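Local coordinates for protein N-acetylmuramoyl-l-alanine amidase (Bartonella henselae, PDB 3NE8) that probably hydrolyses the amide bond between N-acetylmuramic acid and L-alanine in peptidoglycan, as a zinc-dependent amidase involved in cell wall remodelling during division, at residues R66-K69 with A70-D74. Sequence-based numbering, arbitrary orientation.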
ATOM      1  N   ARG A  66      19.313   6.359  16.940  1.00 10.14           N
ATOM      2  CA  ARG A  66      19.034   5.526  15.774  1.00  9.08           C
ATOM      3  C   ARG A  66      18.016   6.222  14.862  1.00  9.65           C
ATOM      4  O   ARG A  66      18.194   6.277  13.641  1.00  9.82           O
ATOM      5  CB  ARG A  66      18.545   4.153  16.241  1.00 10.00           C
ATOM      6  CG  ARG A  66      19.583   3.421  17.100  1.00  9.05           C
ATOM      7  CD  ARG A  66      18.966   2.263  17.851  1.00  9.48           C
ATOM      8  NE  ARG A  66      19.860   1.711  18.868  1.00 10.09           N
ATOM      9  CZ  ARG A  66      20.558   0.586  18.732  1.00  8.96           C
ATOM     10  NH1 ARG A  66      20.496  -0.120  17.604  1.00  9.77           N
ATOM     11  NH2 ARG A  66      21.343   0.175  19.723  1.00 10.57           N
ATOM     12  N   VAL A  67      16.972   6.780  15.464  1.00  9.29           N
ATOM     13  CA  VAL A  67      15.958   7.523  14.703  1.00  8.88           C
ATOM     14  C   VAL A  67      16.584   8.739  14.023  1.00 10.74           C
ATOM     15  O   VAL A  67      16.333   9.004  12.839  1.00 10.78           O
ATOM     16  CB  VAL A  67      14.796   7.940  15.615  1.00  9.76           C
ATOM     17  CG1 VAL A  67      13.814   8.846  14.872  1.00 13.15           C
ATOM     18  CG2 VAL A  67      14.071   6.715  16.146  1.00 11.78           C
ATOM     19  N   LYS A  68      17.415   9.469  14.751  1.00 10.86           N
ATOM     20  CA  LYS A  68      18.069  10.651  14.205  0.55 11.10           C
ATOM     21  C   LYS A  68      18.926  10.294  12.989  1.00 11.45           C
ATOM     22  O   LYS A  68      18.963  11.028  12.006  1.00 12.53           O
ATOM     23  CB  LYS A  68      18.912  11.317  15.293  0.55 13.59           C
ATOM     24  CG  LYS A  68      19.726  12.520  14.847  0.55 14.86           C
ATOM     25  CD  LYS A  68      20.377  13.187  16.057  0.55 20.63           C
ATOM     26  CE  LYS A  68      21.433  14.204  15.652  0.55 28.02           C
ATOM     27  NZ  LYS A  68      22.687  13.550  15.183  0.55 28.35           N
ATOM     28  N   LYS A  69      19.617   9.162  13.055  1.00 11.46           N
ATOM     29  CA  LYS A  69      20.451   8.741  11.932  1.00 12.35           C
ATOM     30  C   LYS A  69      19.609   8.473  10.685  1.00 11.08           C
ATOM     31  O   LYS A  69      20.011   8.823   9.576  1.00 13.44           O
ATOM     32  CB  LYS A  69      21.299   7.522  12.312  1.00 11.98           C
ATOM     33  CG  LYS A  69      22.427   7.847  13.291  1.00 14.64           C
ATOM     34  CD  LYS A  69      23.140   6.579  13.753  1.00 14.51           C
ATOM     35  CE  LYS A  69      24.292   6.875  14.711  1.00 17.29           C
ATOM     36  NZ  LYS A  69      25.322   7.761  14.103  1.00 19.85           N
ATOM     37  N   ALA A  70      18.435   7.877  10.857  1.00 11.33           N
ATOM     38  CA  ALA A  70      17.543   7.640   9.731  1.00 11.03           C
ATOM     39  C   ALA A  70      17.120   8.970   9.099  1.00 11.02           C
ATOM     40  O   ALA A  70      17.105   9.102   7.877  1.00 12.32           O
ATOM     41  CB  ALA A  70      16.325   6.845  10.185  1.00 12.30           C
ATOM     42  N   GLN A  71      16.773   9.944   9.932  1.00 10.25           N
ATOM     43  CA  GLN A  71      16.359  11.253   9.440  1.00 11.79           C
ATOM     44  C   GLN A  71      17.506  12.007   8.777  1.00 12.23           C
ATOM     45  O   GLN A  71      17.321  12.632   7.739  1.00 13.71           O
ATOM     46  CB  GLN A  71      15.762  12.077  10.578  1.00 12.49           C
ATOM     47  CG  GLN A  71      14.484  11.481  11.137  1.00 12.66           C
ATOM     48  CD  GLN A  71      14.011  12.197  12.371  1.00 13.83           C
ATOM     49  OE1 GLN A  71      14.788  12.449  13.290  1.00 16.62           O
ATOM     50  NE2 GLN A  71      12.731  12.539  12.401  1.00 15.99           N
ATOM     51  N   GLU A  72      18.689  11.959   9.376  1.00 12.49           N
ATOM     52  CA  GLU A  72      19.861  12.624   8.815  0.57 13.10           C
ATOM     53  C   GLU A  72      20.212  12.083   7.431  1.00 13.26           C
ATOM     54  O   GLU A  72      20.735  12.811   6.579  1.00 15.79           O
ATOM     55  CB  GLU A  72      21.056  12.482   9.763  0.57 15.98           C
ATOM     56  CG  GLU A  72      20.911  13.293  11.043  0.57 21.83           C
ATOM     57  CD  GLU A  72      21.985  12.980  12.073  0.57 28.32           C
ATOM     58  OE1 GLU A  72      22.207  13.825  12.964  0.57 32.11           O
ATOM     59  OE2 GLU A  72      22.602  11.895  11.997  0.57 27.72           O
ATOM     60  N   PHE A  73      19.921  10.802   7.210  1.00 11.90           N
ATOM     61  CA  PHE A  73      20.208  10.139   5.938  1.00 10.68           C
ATOM     62  C   PHE A  73      19.122  10.428   4.897  1.00 11.08           C
ATOM     63  O   PHE A  73      19.232   9.989   3.750  1.00 13.15           O
ATOM     64  CB  PHE A  73      20.298   8.619   6.166  1.00 11.98           C
ATOM     65  CG  PHE A  73      20.954   7.854   5.041  1.00 11.21           C
ATOM     66  CD1 PHE A  73      22.307   7.992   4.800  1.00 12.77           C
ATOM     67  CD2 PHE A  73      20.233   6.957   4.268  1.00 12.33           C
ATOM     68  CE1 PHE A  73      22.928   7.281   3.775  1.00 13.27           C
ATOM     69  CE2 PHE A  73      20.851   6.234   3.257  1.00 12.46           C
ATOM     70  CZ  PHE A  73      22.197   6.398   3.012  1.00 15.81           C
ATOM     71  N   ASP A  74      18.055  11.126   5.283  1.00 11.82           N
ATOM     72  CA  ASP A  74      16.897  11.292   4.405  1.00 11.50           C
ATOM     73  C   ASP A  74      16.366   9.930   3.961  1.00 11.83           C
ATOM     74  O   ASP A  74      16.068   9.708   2.786  1.00 12.24           O
ATOM     75  CB  ASP A  74      17.232  12.181   3.200  1.00 13.36           C
ATOM     76  CG  ASP A  74      17.378  13.642   3.575  1.00 16.33           C
ATOM     77  OD1 ASP A  74      16.833  14.053   4.624  1.00 19.21           O
ATOM     78  OD2 ASP A  74      18.036  14.383   2.822  1.00 20.23           O
TER
HETATM   79  O   HOH W   1      24.089  10.716  14.242  1.00 32.47           O
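Lys68 and Glu72 pair one turn apart on the outer side of helix 63-72, which ends in a Schellman motif at Asp74. The salt bridge runs from Lys68 NZ to Glu72 OE1; both residues have alternate conformers, so its very short length is doubtful. In this conformer the lysine chain stays extended as far as CE and then bends, chi4 -75°, bringing NZ to the carboxylate. The other carboxylate oxygen, Glu72 OE2, accepts from a water at 2.9 Å, and that water in turn takes a bond from Lys69 NZ at 3.2 Å, linking a second lysine to the glutamate.

On another side of the helix, Val67 CG1 lies 4.1 Å from Gln71 OE1, the two side chains running alongside each other, while Gln71 NE2 is held by Asp183. The guanidinium of Arg66 is bound to Asp10 and to the carbonyl of His13, a zinc ligand, so the helix is tied to the metal-site end of the sheet. Phe73 packs on strands 5-11 and 49-53 and makes a cation-pi contact with Arg6. Beneath these side chains, Glu72 N bonds to Lys68 O at 2.8 Å; at the C-terminal end of the helix, Asp74 N bonds to Gln71 O at 3.0 Å.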